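Local coordinates for protein L-asparaginase 1 (PDB 6NXC) that hydrolyses L-asparagine to L-aspartate and ammonium as a cytoplasmic homotetramer, and is switched on allosterically by asparagine bound at a second site, at residues V287-M300 and G313-T325. The protein carries 1 engineered substitution. Residues are numbered along the deposited sequence; the frame is centred on the assembly and turned at random.
Sequences VVNLTQCMSGKVNM and GVIGGADMTVEAT. With ASN (asparagine), chain O; EDO (1,2-ethanediol), chain Q.
Ala318 O takes two donors. The Val298 N-H points almost straight at it, at 176° and 2.8 Å from Val298 N to Ala318 O, yet stands above the carbonyl plane, 53° out of it. The second donor is a water that also accepts from Thr291 N and donates to Met320 O, tying the turn at 317-320 to the end of strand 286-291.

Alternating backbone bonds establish the parallel pairing: Ile315 N to Val287 O (2.8 Å), then Asn289 N to Ile315 O and Gly317 N to Asn289 O. Beside them Met300 bends at its last torsion to lay CE 3.3 Å from Gly316 CA, tight for two carbons; a beta carbon on Gly316 would clash with it. One on Gly317 would strike Leu290 CD2.

Leu290 and Thr325 meet tip to tip, Leu290 CD1 and CD2 both 3.4 Å from Thr325 OG1. That hydroxyl sits anti to the carbonyl carbon, beside the backbone N (chi1 -59°), which lets it turn back along its helix and donate to Thr321 O (2.8 Å, from Thr325 OG1), opposite the face used by Thr325 N. An alanine at Thr325 is likely to cost Thr321 O one of these donors and open a gap beside the Leu290 methyls.

Beyond Leu290 both segments hold one asparagine: its N donates to Thr291 O and to Cys293 O (2.8 Å), while Val322 N, at the helix start capped by Thr321, reaches its OD1 (2.8 Å). With Arg260 and the engineered Ala182 these residues make up much of the allosteric activator site, at the C-terminal ends of the parallel strands of the asparaginase C-terminal domain, built on a beta-alpha-beta unit.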
# COMPACT_ATOMS: atom_id res chain seq x y z
N VAL B 287 -19.03 -20.00 22.28
CA VAL B 287 -19.16 -19.66 20.84
C VAL B 287 -18.69 -18.21 20.64
O VAL B 287 -19.28 -17.28 21.23
CB VAL B 287 -20.59 -19.89 20.32
CG1 VAL B 287 -20.70 -19.62 18.86
CG2 VAL B 287 -21.02 -21.26 20.66
N VAL B 288 -17.63 -18.03 19.84
CA VAL B 288 -16.98 -16.72 19.56
C VAL B 288 -17.22 -16.33 18.10
O VAL B 288 -16.87 -17.08 17.23
CB VAL B 288 -15.50 -16.76 19.95
CG1 VAL B 288 -14.91 -15.38 19.86
CG2 VAL B 288 -15.36 -17.25 21.35
N ASN B 289 -17.69 -15.11 17.89
CA ASN B 289 -17.96 -14.55 16.56
C ASN B 289 -16.74 -13.70 16.14
O ASN B 289 -16.47 -12.71 16.80
CB ASN B 289 -19.21 -13.66 16.61
CG ASN B 289 -19.72 -13.31 15.22
OD1 ASN B 289 -19.39 -14.01 14.27
ND2 ASN B 289 -20.66 -12.40 15.18
N LEU B 290 -16.10 -14.06 15.02
CA LEU B 290 -15.00 -13.26 14.38
C LEU B 290 -15.41 -12.84 12.98
O LEU B 290 -16.30 -13.44 12.41
CB LEU B 290 -13.73 -14.11 14.22
CG LEU B 290 -13.22 -14.75 15.48
CD1 LEU B 290 -11.99 -15.55 15.24
CD2 LEU B 290 -12.99 -13.76 16.59
N THR B 291 -14.70 -11.86 12.42
CA THR B 291 -14.81 -11.60 11.00
C THR B 291 -13.97 -12.63 10.23
O THR B 291 -12.74 -12.84 10.53
CB THR B 291 -14.52 -10.17 10.61
OG1 THR B 291 -14.85 -10.08 9.23
CG2 THR B 291 -13.11 -9.75 10.89
N GLN B 292 -14.52 -13.07 9.11
CA GLN B 292 -13.79 -13.78 8.02
C GLN B 292 -12.88 -12.84 7.20
O GLN B 292 -11.94 -13.29 6.56
CB GLN B 292 -14.75 -14.70 7.21
CG GLN B 292 -15.58 -13.98 6.15
CD GLN B 292 -16.55 -14.91 5.45
OE1 GLN B 292 -16.80 -14.73 4.26
NE2 GLN B 292 -17.20 -15.84 6.16
N CYS B 293 -13.12 -11.55 7.23
CA CYS B 293 -12.36 -10.52 6.53
C CYS B 293 -10.93 -10.47 7.08
O CYS B 293 -10.72 -10.85 8.23
CB CYS B 293 -13.01 -9.17 6.69
SG CYS B 293 -14.72 -9.17 6.06
N MET B 294 -9.96 -9.98 6.31
CA MET B 294 -8.55 -9.86 6.74
C MET B 294 -8.48 -8.84 7.86
O MET B 294 -7.75 -9.00 8.85
CB MET B 294 -7.70 -9.39 5.55
CG MET B 294 -6.28 -9.45 5.78
SD MET B 294 -5.60 -11.04 6.36
CE MET B 294 -6.50 -12.27 5.43
N SER B 295 -9.21 -7.74 7.72
CA SER B 295 -9.28 -6.75 8.81
C SER B 295 -10.69 -6.27 9.13
O SER B 295 -11.62 -6.50 8.34
CB SER B 295 -8.50 -5.51 8.46
OG SER B 295 -9.15 -4.70 7.43
N GLY B 296 -10.80 -5.68 10.32
CA GLY B 296 -12.04 -5.09 10.86
C GLY B 296 -12.44 -5.70 12.19
O GLY B 296 -11.76 -6.60 12.77
N LYS B 297 -13.55 -5.22 12.72
CA LYS B 297 -13.92 -5.45 14.11
C LYS B 297 -15.36 -5.95 14.13
O LYS B 297 -16.24 -5.23 13.62
CB LYS B 297 -13.70 -4.19 14.90
CG LYS B 297 -14.05 -4.31 16.36
CD LYS B 297 -13.66 -3.15 17.14
CE LYS B 297 -13.84 -3.35 18.62
NZ LYS B 297 -13.11 -2.28 19.37
N VAL B 298 -15.63 -7.04 14.84
CA VAL B 298 -17.01 -7.54 15.03
C VAL B 298 -17.77 -6.53 15.89
O VAL B 298 -17.18 -6.03 16.84
CB VAL B 298 -17.00 -8.98 15.64
CG1 VAL B 298 -18.34 -9.40 16.17
CG2 VAL B 298 -16.52 -9.97 14.59
N ASN B 299 -18.99 -6.25 15.45
CA ASN B 299 -19.99 -5.35 16.09
C ASN B 299 -21.38 -5.92 15.78
O ASN B 299 -21.92 -5.66 14.74
CB ASN B 299 -20.03 -3.98 15.43
CG ASN B 299 -20.90 -3.02 16.22
OD1 ASN B 299 -21.38 -3.35 17.30
ND2 ASN B 299 -21.20 -1.88 15.62
N MET B 300 -21.84 -6.84 16.56
CA MET B 300 -23.05 -7.59 16.18
C MET B 300 -24.32 -6.72 16.23
O MET B 300 -24.36 -5.70 17.00
CB MET B 300 -23.19 -8.80 17.09
CG MET B 300 -22.29 -9.92 16.63
SD MET B 300 -22.19 -11.21 17.89
CE MET B 300 -21.21 -10.37 19.10
N GLY B 313 -26.36 -16.30 22.78
CA GLY B 313 -25.20 -16.41 23.67
C GLY B 313 -23.85 -16.43 22.93
O GLY B 313 -22.87 -16.76 23.54
N VAL B 314 -23.80 -16.00 21.67
CA VAL B 314 -22.49 -15.85 20.94
C VAL B 314 -21.76 -14.66 21.56
O VAL B 314 -22.41 -13.64 21.73
CB VAL B 314 -22.76 -15.63 19.44
CG1 VAL B 314 -21.44 -15.42 18.71
CG2 VAL B 314 -23.53 -16.79 18.82
N ILE B 315 -20.45 -14.76 21.75
CA ILE B 315 -19.55 -13.72 22.29
C ILE B 315 -18.85 -13.03 21.10
O ILE B 315 -18.31 -13.73 20.28
CB ILE B 315 -18.50 -14.32 23.26
CG1 ILE B 315 -19.11 -15.22 24.35
CG2 ILE B 315 -17.64 -13.23 23.79
CD1 ILE B 315 -20.22 -14.60 25.13
N GLY B 316 -18.79 -11.70 21.07
CA GLY B 316 -18.13 -10.94 20.00
C GLY B 316 -16.61 -11.01 20.20
O GLY B 316 -16.14 -10.78 21.32
N GLY B 317 -15.85 -11.37 19.18
CA GLY B 317 -14.40 -11.38 19.29
C GLY B 317 -13.71 -10.12 18.80
O GLY B 317 -12.43 -10.16 18.57
N ALA B 318 -14.39 -8.98 18.74
CA ALA B 318 -13.79 -7.68 18.43
C ALA B 318 -12.97 -7.86 17.13
O ALA B 318 -13.55 -8.39 16.13
CB ALA B 318 -13.02 -7.14 19.64
N ASP B 319 -11.73 -7.39 17.10
CA ASP B 319 -10.87 -7.43 15.88
C ASP B 319 -9.82 -8.56 16.03
O ASP B 319 -8.83 -8.46 15.38
CB ASP B 319 -10.20 -6.08 15.71
CG ASP B 319 -9.39 -5.54 16.88
OD1 ASP B 319 -9.63 -5.94 18.08
OD2 ASP B 319 -8.63 -4.56 16.62
N MET B 320 -10.05 -9.61 16.84
CA MET B 320 -9.07 -10.71 16.93
C MET B 320 -8.96 -11.47 15.62
O MET B 320 -9.99 -11.77 14.96
CB MET B 320 -9.40 -11.69 18.05
CG MET B 320 -9.24 -11.05 19.36
SD MET B 320 -9.33 -12.31 20.76
CE MET B 320 -11.06 -12.74 20.67
N THR B 321 -7.75 -11.92 15.37
CA THR B 321 -7.48 -12.91 14.30
C THR B 321 -7.96 -14.29 14.79
O THR B 321 -8.21 -14.59 15.99
CB THR B 321 -5.97 -12.97 14.04
OG1 THR B 321 -5.41 -13.41 15.30
CG2 THR B 321 -5.35 -11.63 13.65
N VAL B 322 -8.15 -15.21 13.86
CA VAL B 322 -8.47 -16.60 14.19
C VAL B 322 -7.32 -17.23 14.97
O VAL B 322 -7.55 -17.93 15.97
CB VAL B 322 -8.69 -17.41 12.91
CG1 VAL B 322 -8.79 -18.90 13.18
CG2 VAL B 322 -9.92 -16.91 12.21
N GLU B 323 -6.09 -16.83 14.60
CA GLU B 323 -4.88 -17.33 15.30
C GLU B 323 -4.98 -16.94 16.78
O GLU B 323 -4.66 -17.77 17.64
CB GLU B 323 -3.60 -16.77 14.62
CG GLU B 323 -3.45 -17.34 13.24
CD GLU B 323 -4.05 -16.51 12.10
OE1 GLU B 323 -3.48 -16.62 10.97
OE2 GLU B 323 -5.13 -15.77 12.28
N ALA B 324 -5.24 -15.68 17.04
CA ALA B 324 -5.29 -15.21 18.43
C ALA B 324 -6.48 -15.88 19.15
O ALA B 324 -6.41 -16.21 20.36
CB ALA B 324 -5.37 -13.72 18.49
N THR B 325 -7.64 -15.91 18.51
CA THR B 325 -8.87 -16.49 19.13
C THR B 325 -8.69 -18.00 19.49
O THR B 325 -9.05 -18.46 20.62
CB THR B 325 -10.08 -16.30 18.20
OG1 THR B 325 -10.17 -14.86 18.04
CG2 THR B 325 -11.33 -16.85 18.84
N ASN O . -9.94 -13.01 9.81
CA ASN O . -9.13 -13.74 8.74
C ASN O . -9.51 -15.23 8.77
O ASN O . -10.72 -15.45 9.20
CB ASN O . -7.63 -13.52 8.96
CG ASN O . -7.08 -14.17 10.23
OD1 ASN O . -7.82 -14.35 11.18
ND2 ASN O . -5.86 -14.63 10.22
OXT ASN O . -8.65 -16.16 8.39
C1 EDO Q . -9.94 -9.73 12.12
O1 EDO Q . -9.87 -8.47 11.60
C2 EDO Q . -8.64 -10.24 12.04
O2 EDO Q . -8.22 -10.55 10.82
O HOH W 1 -21.01 -18.77 24.07
O HOH W 2 -12.59 -10.59 14.39
O HOH W 3 -10.81 -13.07 12.41
O HOH W 4 -17.07 -7.82 19.29